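Local coordinates for hypothetical protein ydiI (Escherichia coli, PDB 1VH5) that hydrolyses the thioester of 1,4-dihydroxy-2-naphthoyl-CoA in menaquinone biosynthesis and also acts on a wide range of other acyl-CoA thioesters, at residues A[116-121]-A[129-134]. Sequence-based numbering, arbitrary orientation. Where two conformers were deposited one is given.
Sequences WQIEIF and CSSRLT
Ile118 faces Ser131 in the middle of this antiparallel strand pair, and their backbones bond in both directions. Ser131 N reaches Ile118 O at 2.9 Å; the return bond, Ile118 N to Ser131 O, is also 2.9 Å long, but its donor stands 42° out of the carbonyl plane. Ser131 was modelled in two conformers. In the one given here, OG adds a second bond to the same carbonyl, Ser131 OG donating a hydrogen bond to Ile118 O at 3.0 Å. Its chi1 of 76° sets OG between its own backbone N and carbonyl carbon, which turns it back onto that oxygen and lays it against Ile118 CB at 3.4 Å. In this conformer, then, the main chain satisfies a buried hydroxyl.

Toward either end the backbone pairs again in both directions. Trp116 N meets Leu133 O at 2.8 Å, and Leu133 N answers to Trp116 O; Ile120 and Cys129 do the same, with the Cys129 N to Ile120 O bond the longest at 3.2 Å. Between these pairs, Gln117 and Glu119 send their backbone bonds to Lys105 and Val103 on the other neighbouring strand. Trp116 NE1 is satisfied by Gln114 OE1.

Trp116, Ile118, Ile120, Cys129, Ser131 and Leu133 share one face of the sheet, and Ile118 CD1 packs on Leu133 CB at 4.2 Å. Trp116, Ile120, Cys129 and Ser131 touch helix 57-74, and Cys129 also touches substrate-binding His91: this hairpin belongs to the curled antiparallel sheet wrapped round a long helix that defines the hotdog fold of PaaI-family thioesterases.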
loop_
_atom_site.group_PDB
_atom_site.type_symbol
_atom_site.label_atom_id
_atom_site.label_comp_id
_atom_site.label_asym_id
_atom_site.label_seq_id
_atom_site.Cartn_x
_atom_site.Cartn_y
_atom_site.Cartn_z
ATOM N N TRP A 116 6.531 -13.865 2.974
ATOM C CA TRP A 116 6.295 -13.358 4.317
ATOM C C TRP A 116 4.791 -13.182 4.504
ATOM O O TRP A 116 4.106 -12.715 3.572
ATOM C CB TRP A 116 7.002 -12.000 4.455
ATOM C CG TRP A 116 8.489 -12.120 4.448
ATOM C CD1 TRP A 116 9.332 -11.993 3.399
ATOM C CD2 TRP A 116 9.288 -12.531 5.552
ATOM N NE1 TRP A 116 10.639 -12.224 3.789
ATOM C CE2 TRP A 116 10.626 -12.591 5.107
ATOM C CE3 TRP A 116 9.001 -12.856 6.891
ATOM C CZ2 TRP A 116 11.689 -12.931 5.952
ATOM C CZ3 TRP A 116 10.068 -13.187 7.747
ATOM C CH2 TRP A 116 11.393 -13.220 7.260
ATOM N N GLN A 117 4.283 -13.518 5.689
ATOM C CA GLN A 117 2.893 -13.228 6.039
ATOM C C GLN A 117 2.913 -12.095 7.063
ATOM O O GLN A 117 3.612 -12.167 8.103
ATOM C CB GLN A 117 2.234 -14.460 6.608
ATOM C CG GLN A 117 0.714 -14.317 6.921
ATOM C CD GLN A 117 0.096 -15.697 7.123
ATOM O OE1 GLN A 117 -0.192 -16.410 6.165
ATOM N NE2 GLN A 117 -0.036 -16.091 8.348
ATOM N N ILE A 118 2.148 -11.031 6.800
ATOM C CA ILE A 118 2.047 -9.963 7.770
ATOM C C ILE A 118 0.573 -9.773 8.129
ATOM O O ILE A 118 -0.267 -9.487 7.256
ATOM C CB ILE A 118 2.635 -8.627 7.283
ATOM C CG1 ILE A 118 4.050 -8.777 6.695
ATOM C CG2 ILE A 118 2.571 -7.630 8.476
ATOM C CD1 ILE A 118 4.076 -9.167 5.208
ATOM N N GLU A 119 0.258 -9.925 9.421
ATOM C CA GLU A 119 -1.094 -9.677 9.906
ATOM C C GLU A 119 -1.074 -8.370 10.693
ATOM O O GLU A 119 -0.142 -8.113 11.474
ATOM C CB GLU A 119 -1.586 -10.839 10.779
ATOM C CG GLU A 119 -1.870 -12.138 10.020
ATOM C CD GLU A 119 -2.342 -13.271 10.942
ATOM O OE1 GLU A 119 -1.853 -13.377 12.100
ATOM O OE2 GLU A 119 -3.208 -14.075 10.521
ATOM N N ILE A 120 -2.097 -7.536 10.477
ATOM C CA ILE A 120 -2.128 -6.224 11.123
ATOM C C ILE A 120 -3.343 -6.178 12.013
ATOM O O ILE A 120 -4.459 -6.463 11.587
ATOM C CB ILE A 120 -2.184 -5.136 10.057
ATOM C CG1 ILE A 120 -0.894 -5.213 9.211
ATOM C CG2 ILE A 120 -2.404 -3.717 10.714
ATOM C CD1 ILE A 120 -0.937 -4.387 8.024
ATOM N N PHE A 121 -3.122 -5.815 13.271
ATOM C CA PHE A 121 -4.140 -5.837 14.327
ATOM C C PHE A 121 -4.338 -4.434 14.887
ATOM O O PHE A 121 -3.421 -3.609 14.916
ATOM C CB PHE A 121 -3.735 -6.763 15.499
ATOM C CG PHE A 121 -3.448 -8.182 15.083
ATOM C CD1 PHE A 121 -2.173 -8.526 14.600
ATOM C CD2 PHE A 121 -4.431 -9.140 15.144
ATOM C CE1 PHE A 121 -1.893 -9.828 14.180
ATOM C CE2 PHE A 121 -4.165 -10.468 14.719
ATOM C CZ PHE A 121 -2.878 -10.794 14.264
ATOM N N CYS A 129 -6.108 -6.504 8.802
ATOM C CA CYS A 129 -5.630 -6.735 7.440
ATOM C C CYS A 129 -4.717 -7.976 7.476
ATOM O O CYS A 129 -3.897 -8.111 8.379
ATOM C CB CYS A 129 -4.858 -5.500 6.946
ATOM S SG CYS A 129 -4.142 -5.636 5.274
ATOM N N SER A 130 -4.846 -8.866 6.483
ATOM C CA SER A 130 -3.942 -10.002 6.391
ATOM C C SER A 130 -3.275 -9.941 5.021
ATOM O O SER A 130 -3.955 -9.877 3.997
ATOM C CB SER A 130 -4.740 -11.296 6.518
ATOM O OG SER A 130 -3.882 -12.416 6.309
ATOM N N SER A 131 -1.953 -9.973 4.998
ATOM C CA SER A 131 -1.185 -9.724 3.794
ATOM C C SER A 131 -0.100 -10.774 3.604
ATOM O O SER A 131 0.318 -11.443 4.561
ATOM C CB SER A 131 -0.589 -8.348 3.799
ATOM O OG SER A 131 0.511 -8.318 4.661
ATOM N N ARG A 132 0.312 -10.940 2.353
ATOM C CA ARG A 132 1.481 -11.744 2.006
ATOM C C ARG A 132 2.387 -10.971 1.044
ATOM O O ARG A 132 1.875 -10.301 0.158
ATOM C CB ARG A 132 1.045 -13.044 1.305
ATOM C CG ARG A 132 0.383 -14.110 2.189
ATOM C CD ARG A 132 0.312 -15.518 1.546
ATOM N NE ARG A 132 -0.088 -15.486 0.123
ATOM C CZ ARG A 132 -1.351 -15.445 -0.282
ATOM N NH1 ARG A 132 -1.624 -15.377 -1.552
ATOM N NH2 ARG A 132 -2.371 -15.474 0.558
ATOM N N LEU A 133 3.721 -11.071 1.217
ATOM C CA LEU A 133 4.721 -10.444 0.378
ATOM C C LEU A 133 5.643 -11.515 -0.144
ATOM O O LEU A 133 6.151 -12.326 0.638
ATOM C CB LEU A 133 5.516 -9.425 1.230
ATOM C CG LEU A 133 6.724 -8.787 0.534
ATOM C CD1 LEU A 133 6.367 -7.859 -0.636
ATOM C CD2 LEU A 133 7.685 -8.086 1.565
ATOM N N THR A 134 5.853 -11.529 -1.459
ATOM C CA THR A 134 6.849 -12.370 -2.098
ATOM C C THR A 134 8.036 -11.541 -2.507
ATOM O O THR A 134 7.838 -10.523 -3.180
ATOM C CB THR A 134 6.218 -13.077 -3.318
ATOM O OG1 THR A 134 5.105 -13.868 -2.886
ATOM C CG2 THR A 134 7.217 -14.029 -4.006
#